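Local coordinates for oxysterol-binding protein homolog 3 (Saccharomyces cerevisiae, PDB 4IC4), which carries sterols and phospholipids, including phosphatidylinositol 4-phosphate, in a hydrophobic pocket of its OSBP-related domain and transfers lipids between membranes, at residues Arg138-Lys143 with Lys379-Arg384; Pro361-Lys366 with His388-Ile393; Thr127-Arg132 with Pro318-Leu323; Ser70-Ile75 with Pro149-Phe154. All blocks are in the same frame, centred on the assembly; numbering follows the deposited sequence.

Contact 1: Arg138-Lys143 with Lys379-Arg384; sequences RLISEK and KSYWER
Ile-140 of strand 138-143 and Tyr-381 of helix 381-384 have their CA atoms 7.8 Å apart, the closest CA pair between the two segments, so side chains make most of the contact. The guanidinium of Arg-138 lies flat on the indole of Trp-382, planes 7° apart, with Arg-138 CZ 3.4 Å from Trp-382 CG: a cation-pi stack over the five-membered ring. The extended chain also puts Arg-138 CD 3.7 Å from the centroid of the Trp-382 six-membered ring. Arginine suits the place because the face of its guanidinium serves the indole while NE pairs with Glu-156. At the indole's edge, Leu-139 O lies 3.5 Å from Trp-382 CZ2. CG1 anti to the backbone N (chi1 180°) and a turn at chi2 (59°) bring Ile-140 CD1 over the middle of the Tyr-381 ring, a CH-pi contact 3.3 Å from its centroid. Without the indole, as with an alanine here, the Arg-138 guanidinium would probably lose its stacking surface and a gap would open beside Ile-140. Ser-380 OG caps the helix at Glu-383 N, and Tyr-381 OH bonds to Glu-129. The helix rests on strand 137-145, which strands 127-132 and 150-157 flank, with Tyr-374 of strand 371-374 alongside.

Contact 2: Pro361-Lys366 with His388-Ile393; sequences PKYFEK and HDWSDI
Tyr-363, Ile-393 and Lys-362 carry this small surface contact, in which a bend leading into strand 364-366 meets the chain beyond helix 381-386. Tyr-363 points its hydroxyl end at the other segment: OH lies 3.3 Å from Ile-393 CD1, the two side chains coming from opposite directions. Tyr-363 OH is also 3.4 Å from Trp-390 CZ3, where tyrosine and indole cross at about a right angle. A long, flat residue suits the place, since its tip can reach between the isoleucine and the tryptophan while Lys-362 CB lies over one face of its ring. Trp-390 to Ile-393 form a type I beta turn, closed by Ile-393 N to Trp-390 O at 3.0 Å, which sets the indole and the isoleucine near each other. Just before it, His-388, with positive phi, is the C-prime residue of the Schellman motif that ends the helix. Ile-393 CD1 also packs against Lys-362 CG at 3.7 Å, the two side chains sliding past one another in opposite directions. Bends at chi2 (-69°) and chi4 (-62°) fold the lysine so that its methylenes lie along the isoleucine while NZ turns to Glu-360 O and a water. That water accepts from Lys-362 NZ at 2.9 Å and donates to Asp-392 O at 3.1 Å. The carboxylate of Asp-392 instead forms a salt bridge with Arg-384.

Contact 3: Thr127-Arg132 with Pro318-Leu323; sequences TFELIR and PTDSRL
Arg-322 reaches from the loop 318-323 to the carbonyl of Glu-129, passing Phe-128 on the way. From CB its chain runs extended through CG and CD to NE (chi2 -179°), a length that lets arginine give two N-H groups to one backbone carbonyl while pairing with Asp-320. Arg-322 NE, held weakly by Glu-307 O, passes 4.1 Å from Phe-128 CE1, which lies over one face of the guanidinium. At the tip, Arg-322 NH1 and NH2 both grip Glu-129 O, each at 2.9 Å and close to the guanidinium plane. NH1 also forms a salt bridge with Asp-320 OD2, and Arg-322 N reaches that oxygen from the opposite face, making an Asx turn. A leucine in place of Arg-322 would probably leave Glu-129 O without these two donors and Asp-320 without its countercharge. Short aspartate suits its place by serving both arginine and strand: Asp-320 OD1 accepts from Glu-129 N at 3.0 Å, as a neighbouring strand would. Thr-127 N to Thr-319 O and Ser-321 N to Thr-127 O form a single beta bridge, beside which Thr-127 OG1 and Thr-319 OG1 share a hydrogen bond. The loop borders strand 127-132, whose other neighbour is strand 137-145, while helices 71-76 and 300-305 pack on Phe-128.

Contact 4: Ser70-Ile75 with Pro149-Phe154; sequences SILQLI and PVFAFF
The beta barrel of the OSBP-related domain meets a short helix here: Phe-151 and Phe-153 of strand 150-154 project from one face of the strand onto Ile-71, Leu-72 and Ile-75 of helix 71-75. The segment axes approach to 9.8 Å and cross at -46°, a spacing that bulky aromatic and branched residues can fill. Ile-71 sets CG2 over one face of the Phe-151 ring, 3.8 Å from Phe-151 CE2. Leu-72 approaches the same ring obliquely, its CD2 lying 3.5 Å from Phe-151 CD1, so two successive helix residues meet this ring, with Ile-75 CD1 a more distant third. One turn on, Ile-75 meets Phe-153: Ile-75 CB is 3.3 Å from Phe-153 CZ, while CG2, anti to the backbone N (chi1 of the CG1 branch -63°), lies above the ring toward its rim. Leu-72 CD2 touches Phe-153 CZ as well. The beta-branched side chain suits this place: CG2 rests on the Phe-153 ring while Ile-75 CD1 lies by its CE2 and comes within 4.3 Å of Phe-151 CD2. Ser-70 and Gln-73 begin the helix with a capping box. Ser-70 N donates to Gln-73 OE1 at 2.8 Å, in the carbonyl plane and on a lone pair, and Gln-73 N returns a weak bond to Ser-70 OG. Leu-72 O lies at the edge of the Phe-153 ring, 3.5 Å from Phe-153 CE1, and also forms a hydrogen bond with Ser-76 OG. The phosphatidylinositol 4-phosphate site is close by, the side chain of Ile-71 being about 7 Å from that of the lipid-binding Lys-118.

Strands 127-132, 137-145 and 150-157 follow one another in the chain and are antiparallel neighbours in the barrel; contacts 3, 1 and 4 take one each, and their segments interleave along the chain. Contact 2 begins after contacts 3 and 4 have closed. Centre to centre, contact 4 lies nearest the chain's centre, about 7 Å, and contact 2 farthest, about 22 Å. The centres of contacts 1 and 2 are about 8 Å apart, joined by Glu-142 to Lys-362 N and Lys-379 to Asp-389; those of contacts 3 and 4 are about 11 Å apart, with Ser-321 meeting Ser-70. In contacts 1 and 3 later segments fold back onto early barrel strands of the lipid-carrying domain; contact 4 joins two early segments, contact 2 two late ones.

Contact 1: Arg138-Lys143 with Lys379-Arg384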
# COMPACT_ATOMS: atom_id res chain seq x y z
N ARG A 138 11.63 1.29 9.32
CA ARG A 138 11.34 -0.13 9.23
C ARG A 138 9.84 -0.24 9.36
O ARG A 138 9.19 0.56 10.04
CB ARG A 138 12.03 -0.92 10.33
CG ARG A 138 11.53 -0.63 11.73
CD ARG A 138 12.32 -1.43 12.74
NE ARG A 138 11.81 -1.27 14.09
CZ ARG A 138 12.43 -1.71 15.18
NH1 ARG A 138 13.59 -2.34 15.06
NH2 ARG A 138 11.89 -1.53 16.37
N LEU A 139 9.28 -1.24 8.70
CA LEU A 139 7.85 -1.44 8.73
C LEU A 139 7.54 -2.91 8.92
O LEU A 139 8.27 -3.78 8.45
CB LEU A 139 7.26 -0.95 7.40
CG LEU A 139 5.82 -1.26 6.97
CD1 LEU A 139 5.43 -0.28 5.86
CD2 LEU A 139 5.70 -2.70 6.49
N ILE A 140 6.47 -3.19 9.66
CA ILE A 140 6.01 -4.56 9.83
C ILE A 140 4.50 -4.52 9.58
O ILE A 140 3.82 -3.57 9.95
CB ILE A 140 6.31 -5.14 11.25
CG1 ILE A 140 5.77 -6.57 11.33
CG2 ILE A 140 5.66 -4.28 12.33
CD1 ILE A 140 6.37 -7.52 10.30
N SER A 141 3.99 -5.55 8.91
CA SER A 141 2.57 -5.64 8.62
C SER A 141 2.11 -7.08 8.75
O SER A 141 2.91 -8.02 8.63
CB SER A 141 2.28 -5.11 7.20
OG SER A 141 2.93 -5.88 6.20
N GLU A 142 0.82 -7.26 8.98
CA GLU A 142 0.25 -8.59 9.15
C GLU A 142 -1.23 -8.58 8.78
O GLU A 142 -1.93 -7.60 9.02
CB GLU A 142 0.42 -9.02 10.62
CG GLU A 142 -0.12 -10.39 10.97
CD GLU A 142 0.30 -10.87 12.37
OE1 GLU A 142 0.45 -10.02 13.28
OE2 GLU A 142 0.46 -12.09 12.56
N LYS A 143 -1.70 -9.66 8.16
CA LYS A 143 -3.13 -9.75 7.86
C LYS A 143 -3.72 -10.27 9.16
O LYS A 143 -3.45 -11.40 9.56
CB LYS A 143 -3.41 -10.73 6.73
CG LYS A 143 -4.89 -10.81 6.40
CD LYS A 143 -5.15 -11.69 5.20
CE LYS A 143 -6.63 -11.75 4.88
NZ LYS A 143 -6.90 -12.57 3.67
N LYS A 379 8.11 -10.51 23.05
CA LYS A 379 7.55 -11.31 21.97
C LYS A 379 7.06 -10.47 20.80
O LYS A 379 6.27 -10.93 19.97
CB LYS A 379 6.42 -12.20 22.49
CG LYS A 379 6.89 -13.34 23.39
CD LYS A 379 7.73 -14.35 22.62
CE LYS A 379 8.20 -15.48 23.52
NZ LYS A 379 9.00 -16.50 22.79
N SER A 380 7.51 -9.22 20.74
CA SER A 380 7.13 -8.34 19.64
C SER A 380 7.88 -8.81 18.40
O SER A 380 8.86 -9.56 18.51
CB SER A 380 7.53 -6.89 19.95
OG SER A 380 8.94 -6.74 20.00
N TYR A 381 7.43 -8.38 17.23
CA TYR A 381 8.09 -8.79 16.00
C TYR A 381 9.58 -8.45 15.98
O TYR A 381 10.42 -9.31 15.72
CB TYR A 381 7.44 -8.12 14.78
CG TYR A 381 8.00 -8.62 13.47
CD1 TYR A 381 7.52 -9.79 12.89
CD2 TYR A 381 9.05 -7.94 12.83
CE1 TYR A 381 8.06 -10.28 11.70
CE2 TYR A 381 9.60 -8.42 11.64
CZ TYR A 381 9.10 -9.59 11.08
OH TYR A 381 9.61 -10.09 9.91
N TRP A 382 9.91 -7.19 16.25
CA TRP A 382 11.30 -6.78 16.19
C TRP A 382 12.18 -7.41 17.27
O TRP A 382 13.37 -7.62 17.04
CB TRP A 382 11.39 -5.25 16.20
CG TRP A 382 10.69 -4.65 15.01
CD1 TRP A 382 9.58 -3.87 15.03
CD2 TRP A 382 11.03 -4.84 13.63
NE1 TRP A 382 9.19 -3.57 13.74
CE2 TRP A 382 10.07 -4.15 12.86
CE3 TRP A 382 12.06 -5.53 12.96
CZ2 TRP A 382 10.09 -4.12 11.46
CZ3 TRP A 382 12.08 -5.51 11.56
CH2 TRP A 382 11.10 -4.81 10.83
N GLU A 383 11.61 -7.71 18.44
CA GLU A 383 12.41 -8.35 19.47
C GLU A 383 12.68 -9.81 19.09
O GLU A 383 13.80 -10.30 19.25
CB GLU A 383 11.71 -8.27 20.84
CG GLU A 383 11.84 -6.91 21.51
CD GLU A 383 13.30 -6.47 21.66
OE1 GLU A 383 14.08 -7.22 22.28
OE2 GLU A 383 13.65 -5.39 21.16
N ARG A 384 11.66 -10.49 18.57
CA ARG A 384 11.80 -11.88 18.13
C ARG A 384 12.85 -11.99 17.02
O ARG A 384 13.69 -12.88 17.02
CB ARG A 384 10.47 -12.40 17.57
CG ARG A 384 9.39 -12.77 18.58
CD ARG A 384 8.06 -12.89 17.83
NE ARG A 384 6.95 -13.42 18.62
CZ ARG A 384 6.69 -14.72 18.78
NH1 ARG A 384 5.65 -15.10 19.50
NH2 ARG A 384 7.49 -15.63 18.24

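Contact 2: Pro361-Lys366 with His388-Ile393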
# COMPACT_ATOMS: atom_id res chain seq x y z
N PRO A 361 -3.23 -14.01 14.53
CA PRO A 361 -2.17 -13.04 14.23
C PRO A 361 -1.26 -12.95 15.46
O PRO A 361 -1.72 -13.16 16.59
CB PRO A 361 -2.94 -11.75 13.95
CG PRO A 361 -4.23 -11.94 14.69
CD PRO A 361 -4.56 -13.39 14.44
N LYS A 362 0.01 -12.64 15.24
CA LYS A 362 0.97 -12.61 16.34
C LYS A 362 1.57 -11.28 16.77
O LYS A 362 1.98 -11.13 17.92
CB LYS A 362 2.14 -13.53 16.00
CG LYS A 362 1.77 -14.93 15.54
CD LYS A 362 1.19 -15.75 16.68
CE LYS A 362 1.16 -17.23 16.33
NZ LYS A 362 0.31 -17.55 15.15
N TYR A 363 1.62 -10.31 15.87
CA TYR A 363 2.30 -9.05 16.17
C TYR A 363 1.45 -7.81 16.41
O TYR A 363 1.98 -6.74 16.73
CB TYR A 363 3.32 -8.80 15.05
CG TYR A 363 4.08 -10.07 14.75
CD1 TYR A 363 4.88 -10.66 15.72
CD2 TYR A 363 3.92 -10.74 13.53
CE1 TYR A 363 5.49 -11.90 15.51
CE2 TYR A 363 4.52 -11.98 13.31
CZ TYR A 363 5.30 -12.55 14.30
OH TYR A 363 5.88 -13.78 14.10
N PHE A 364 0.14 -7.97 16.28
CA PHE A 364 -0.79 -6.88 16.49
C PHE A 364 -1.93 -7.38 17.36
O PHE A 364 -2.28 -8.56 17.31
CB PHE A 364 -1.36 -6.40 15.15
CG PHE A 364 -0.35 -5.74 14.26
CD1 PHE A 364 -0.18 -4.36 14.28
CD2 PHE A 364 0.45 -6.51 13.42
CE1 PHE A 364 0.78 -3.75 13.48
CE2 PHE A 364 1.41 -5.90 12.61
CZ PHE A 364 1.57 -4.53 12.64
N GLU A 365 -2.50 -6.47 18.16
CA GLU A 365 -3.61 -6.81 19.03
C GLU A 365 -4.76 -5.86 18.73
O GLU A 365 -4.54 -4.69 18.41
CB GLU A 365 -3.19 -6.71 20.50
CG GLU A 365 -2.76 -5.32 20.93
CD GLU A 365 -2.30 -5.29 22.38
OE1 GLU A 365 -1.98 -4.19 22.88
OE2 GLU A 365 -2.24 -6.37 23.00
N LYS A 366 -5.99 -6.36 18.84
CA LYS A 366 -7.17 -5.55 18.57
C LYS A 366 -7.47 -4.66 19.77
O LYS A 366 -7.64 -5.16 20.89
CB LYS A 366 -8.36 -6.46 18.26
CG LYS A 366 -9.55 -5.74 17.67
CD LYS A 366 -10.61 -6.73 17.19
CE LYS A 366 -11.75 -6.02 16.49
NZ LYS A 366 -12.75 -6.98 15.94
N HIS A 388 15.85 -14.73 16.11
CA HIS A 388 15.21 -15.76 15.29
C HIS A 388 14.19 -16.54 16.13
O HIS A 388 14.07 -17.76 15.98
CB HIS A 388 16.25 -16.74 14.73
CG HIS A 388 17.40 -16.08 14.03
ND1 HIS A 388 17.24 -15.31 12.89
CD2 HIS A 388 18.73 -16.10 14.29
CE1 HIS A 388 18.42 -14.89 12.48
NE2 HIS A 388 19.34 -15.35 13.31
N ASP A 389 13.48 -15.85 17.01
CA ASP A 389 12.50 -16.48 17.89
C ASP A 389 11.16 -16.71 17.18
O ASP A 389 10.19 -15.98 17.40
CB ASP A 389 12.31 -15.62 19.15
CG ASP A 389 11.31 -16.21 20.13
OD1 ASP A 389 11.16 -17.45 20.15
OD2 ASP A 389 10.69 -15.43 20.88
N TRP A 390 11.13 -17.74 16.34
CA TRP A 390 9.93 -18.07 15.57
C TRP A 390 9.45 -19.51 15.75
O TRP A 390 8.65 -19.99 14.96
CB TRP A 390 10.18 -17.86 14.07
CG TRP A 390 10.94 -16.63 13.68
CD1 TRP A 390 12.16 -16.58 13.07
CD2 TRP A 390 10.49 -15.27 13.76
NE1 TRP A 390 12.50 -15.29 12.76
CE2 TRP A 390 11.49 -14.46 13.17
CE3 TRP A 390 9.33 -14.65 14.27
CZ2 TRP A 390 11.36 -13.07 13.07
CZ3 TRP A 390 9.21 -13.27 14.17
CH2 TRP A 390 10.23 -12.49 13.58
N SER A 391 9.93 -20.20 16.79
CA SER A 391 9.54 -21.59 17.01
C SER A 391 8.05 -21.85 17.17
O SER A 391 7.58 -22.96 16.90
CB SER A 391 10.29 -22.14 18.23
OG SER A 391 11.68 -22.16 18.00
N ASP A 392 7.30 -20.84 17.60
CA ASP A 392 5.86 -20.98 17.80
C ASP A 392 5.05 -20.49 16.61
O ASP A 392 3.82 -20.41 16.67
CB ASP A 392 5.45 -20.22 19.06
CG ASP A 392 5.77 -18.74 18.99
OD1 ASP A 392 6.86 -18.39 18.48
OD2 ASP A 392 4.95 -17.93 19.46
N ILE A 393 5.74 -20.16 15.52
CA ILE A 393 5.09 -19.68 14.31
C ILE A 393 4.91 -20.85 13.35
O ILE A 393 5.89 -21.45 12.90
CB ILE A 393 5.93 -18.59 13.62
CG1 ILE A 393 6.20 -17.44 14.60
CG2 ILE A 393 5.22 -18.09 12.37
CD1 ILE A 393 4.96 -16.77 15.16
O HOH W 1 1.39 -20.24 14.74

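Contact 3: Thr127-Arg132 with Pro318-Leu323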
# COMPACT_ATOMS: atom_id res chain seq x y z
N THR A 127 2.67 -12.13 6.90
CA THR A 127 3.31 -10.89 7.32
C THR A 127 4.20 -10.34 6.22
O THR A 127 4.48 -11.01 5.24
CB THR A 127 4.19 -11.12 8.57
OG1 THR A 127 5.15 -12.15 8.29
CG2 THR A 127 3.34 -11.51 9.76
N PHE A 128 4.61 -9.09 6.38
CA PHE A 128 5.54 -8.50 5.45
C PHE A 128 6.32 -7.43 6.18
O PHE A 128 5.75 -6.47 6.69
CB PHE A 128 4.86 -7.87 4.23
CG PHE A 128 5.82 -7.19 3.30
CD1 PHE A 128 6.81 -7.91 2.65
CD2 PHE A 128 5.77 -5.81 3.12
CE1 PHE A 128 7.74 -7.28 1.82
CE2 PHE A 128 6.69 -5.16 2.29
CZ PHE A 128 7.68 -5.89 1.64
N GLU A 129 7.63 -7.63 6.27
CA GLU A 129 8.48 -6.65 6.91
C GLU A 129 9.21 -5.89 5.81
O GLU A 129 9.41 -6.41 4.71
CB GLU A 129 9.52 -7.32 7.81
CG GLU A 129 10.57 -8.14 7.04
CD GLU A 129 11.83 -8.40 7.85
OE1 GLU A 129 12.92 -8.04 7.37
OE2 GLU A 129 11.74 -8.96 8.96
N LEU A 130 9.59 -4.66 6.11
CA LEU A 130 10.33 -3.85 5.16
C LEU A 130 11.25 -2.91 5.91
O LEU A 130 10.81 -1.95 6.54
CB LEU A 130 9.38 -3.05 4.26
CG LEU A 130 10.10 -2.17 3.23
CD1 LEU A 130 10.92 -3.03 2.27
CD2 LEU A 130 9.08 -1.35 2.46
N ILE A 131 12.54 -3.21 5.86
CA ILE A 131 13.55 -2.40 6.51
C ILE A 131 14.27 -1.60 5.42
O ILE A 131 14.87 -2.18 4.52
CB ILE A 131 14.59 -3.27 7.24
CG1 ILE A 131 13.92 -4.05 8.37
CG2 ILE A 131 15.71 -2.39 7.78
CD1 ILE A 131 14.83 -5.07 9.04
N ARG A 132 14.18 -0.28 5.50
CA ARG A 132 14.85 0.57 4.53
C ARG A 132 15.79 1.53 5.26
O ARG A 132 15.43 2.66 5.57
CB ARG A 132 13.83 1.36 3.70
CG ARG A 132 13.00 0.51 2.74
CD ARG A 132 13.86 -0.14 1.66
NE ARG A 132 14.56 0.86 0.86
CZ ARG A 132 14.46 0.98 -0.46
NH1 ARG A 132 13.67 0.16 -1.15
NH2 ARG A 132 15.14 1.93 -1.10
N PRO A 318 8.42 -17.64 9.14
CA PRO A 318 7.88 -18.47 8.06
C PRO A 318 6.76 -17.82 7.25
O PRO A 318 6.42 -18.29 6.16
CB PRO A 318 7.38 -19.71 8.79
CG PRO A 318 8.26 -19.79 9.99
CD PRO A 318 8.36 -18.35 10.43
N THR A 319 6.21 -16.73 7.78
CA THR A 319 5.06 -16.06 7.19
C THR A 319 5.26 -14.87 6.25
O THR A 319 4.27 -14.34 5.73
CB THR A 319 4.15 -15.57 8.33
OG1 THR A 319 4.90 -14.71 9.19
CG2 THR A 319 3.62 -16.74 9.16
N ASP A 320 6.49 -14.44 6.01
CA ASP A 320 6.70 -13.27 5.16
C ASP A 320 6.26 -13.49 3.71
O ASP A 320 6.45 -14.57 3.14
CB ASP A 320 8.18 -12.86 5.19
CG ASP A 320 8.41 -11.46 4.66
OD1 ASP A 320 8.23 -10.49 5.43
OD2 ASP A 320 8.77 -11.31 3.48
N SER A 321 5.69 -12.45 3.10
CA SER A 321 5.23 -12.54 1.71
C SER A 321 6.35 -12.96 0.76
O SER A 321 6.09 -13.57 -0.28
CB SER A 321 4.66 -11.20 1.24
OG SER A 321 3.50 -10.85 1.97
N ARG A 322 7.59 -12.63 1.10
CA ARG A 322 8.72 -13.00 0.24
C ARG A 322 8.93 -14.50 0.18
O ARG A 322 9.65 -15.00 -0.69
CB ARG A 322 10.02 -12.37 0.75
CG ARG A 322 10.05 -10.85 0.75
CD ARG A 322 11.39 -10.36 1.26
NE ARG A 322 11.46 -8.91 1.37
CZ ARG A 322 10.94 -8.21 2.37
NH1 ARG A 322 10.28 -8.82 3.35
NH2 ARG A 322 11.07 -6.89 2.39
N LEU A 323 8.30 -15.23 1.10
CA LEU A 323 8.45 -16.68 1.13
C LEU A 323 7.30 -17.43 0.46
O LEU A 323 7.30 -18.66 0.41
CB LEU A 323 8.63 -17.15 2.58
CG LEU A 323 9.83 -16.51 3.30
CD1 LEU A 323 9.93 -17.06 4.72
CD2 LEU A 323 11.11 -16.78 2.52
O HOH W 2 7.55 -10.99 8.01

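Contact 4: Ser70-Ile75 with Pro149-Phe154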
# COMPACT_ATOMS: atom_id res chain seq x y z
N SER A 70 2.02 -9.16 -2.77
CA SER A 70 0.82 -9.36 -1.96
C SER A 70 0.22 -8.01 -1.60
O SER A 70 0.86 -6.97 -1.80
CB SER A 70 1.15 -10.12 -0.67
OG SER A 70 1.83 -9.27 0.25
N ILE A 71 -1.00 -8.00 -1.06
CA ILE A 71 -1.62 -6.73 -0.70
C ILE A 71 -0.81 -6.03 0.40
O ILE A 71 -0.76 -4.81 0.45
CB ILE A 71 -3.07 -6.93 -0.22
CG1 ILE A 71 -3.92 -7.49 -1.36
CG2 ILE A 71 -3.65 -5.59 0.26
CD1 ILE A 71 -5.37 -7.73 -0.99
N LEU A 72 -0.17 -6.81 1.27
CA LEU A 72 0.65 -6.20 2.32
C LEU A 72 1.78 -5.41 1.67
O LEU A 72 2.13 -4.32 2.12
CB LEU A 72 1.24 -7.28 3.24
CG LEU A 72 0.24 -8.09 4.07
CD1 LEU A 72 0.99 -9.20 4.81
CD2 LEU A 72 -0.47 -7.18 5.06
N GLN A 73 2.35 -5.97 0.60
CA GLN A 73 3.43 -5.29 -0.11
C GLN A 73 2.89 -4.05 -0.84
O GLN A 73 3.53 -3.00 -0.84
CB GLN A 73 4.11 -6.28 -1.07
CG GLN A 73 4.87 -7.36 -0.30
CD GLN A 73 5.40 -8.48 -1.17
OE1 GLN A 73 4.65 -9.09 -1.95
NE2 GLN A 73 6.69 -8.78 -1.04
N LEU A 74 1.71 -4.17 -1.44
CA LEU A 74 1.10 -3.03 -2.14
C LEU A 74 0.90 -1.85 -1.19
O LEU A 74 1.28 -0.72 -1.50
CB LEU A 74 -0.25 -3.42 -2.73
CG LEU A 74 -1.07 -2.21 -3.22
CD1 LEU A 74 -0.39 -1.60 -4.44
CD2 LEU A 74 -2.49 -2.64 -3.57
N ILE A 75 0.28 -2.10 -0.04
CA ILE A 75 0.04 -1.02 0.89
C ILE A 75 1.34 -0.44 1.45
O ILE A 75 1.39 0.74 1.82
CB ILE A 75 -0.90 -1.49 2.02
CG1 ILE A 75 -2.25 -1.88 1.40
CG2 ILE A 75 -1.08 -0.38 3.05
CD1 ILE A 75 -3.26 -2.43 2.39
N PRO A 149 -11.33 -8.81 5.19
CA PRO A 149 -9.87 -8.67 5.24
C PRO A 149 -9.45 -7.41 5.99
O PRO A 149 -9.96 -6.32 5.73
CB PRO A 149 -9.47 -8.62 3.78
CG PRO A 149 -10.65 -7.92 3.15
CD PRO A 149 -11.82 -8.63 3.81
N VAL A 150 -8.52 -7.57 6.93
CA VAL A 150 -8.02 -6.44 7.70
C VAL A 150 -6.51 -6.59 7.77
O VAL A 150 -5.99 -7.65 8.13
CB VAL A 150 -8.58 -6.41 9.14
CG1 VAL A 150 -8.00 -5.22 9.89
CG2 VAL A 150 -10.10 -6.29 9.10
N PHE A 151 -5.80 -5.52 7.41
CA PHE A 151 -4.35 -5.51 7.42
C PHE A 151 -3.85 -4.45 8.39
O PHE A 151 -4.34 -3.31 8.39
CB PHE A 151 -3.83 -5.23 6.01
CG PHE A 151 -4.42 -6.13 4.96
CD1 PHE A 151 -4.00 -7.45 4.84
CD2 PHE A 151 -5.42 -5.67 4.11
CE1 PHE A 151 -4.56 -8.30 3.88
CE2 PHE A 151 -5.99 -6.52 3.15
CZ PHE A 151 -5.56 -7.83 3.04
N ALA A 152 -2.87 -4.81 9.21
CA ALA A 152 -2.31 -3.88 10.19
C ALA A 152 -0.88 -3.54 9.82
O ALA A 152 -0.11 -4.42 9.43
CB ALA A 152 -2.37 -4.49 11.58
N PHE A 153 -0.54 -2.26 9.95
CA PHE A 153 0.79 -1.76 9.62
C PHE A 153 1.35 -0.87 10.71
O PHE A 153 0.62 -0.10 11.33
CB PHE A 153 0.76 -0.91 8.34
CG PHE A 153 0.39 -1.68 7.10
CD1 PHE A 153 1.38 -2.10 6.21
CD2 PHE A 153 -0.93 -2.01 6.84
CE1 PHE A 153 1.04 -2.84 5.07
CE2 PHE A 153 -1.28 -2.74 5.71
CZ PHE A 153 -0.29 -3.16 4.83
N PHE A 154 2.66 -0.98 10.94
CA PHE A 154 3.35 -0.14 11.91
C PHE A 154 4.71 0.19 11.33
O PHE A 154 5.55 -0.69 11.15
CB PHE A 154 3.52 -0.86 13.25
CG PHE A 154 4.17 -0.00 14.31
CD1 PHE A 154 3.70 1.28 14.57
CD2 PHE A 154 5.23 -0.48 15.07
CE1 PHE A 154 4.28 2.08 15.56
CE2 PHE A 154 5.82 0.30 16.06
CZ PHE A 154 5.34 1.58 16.31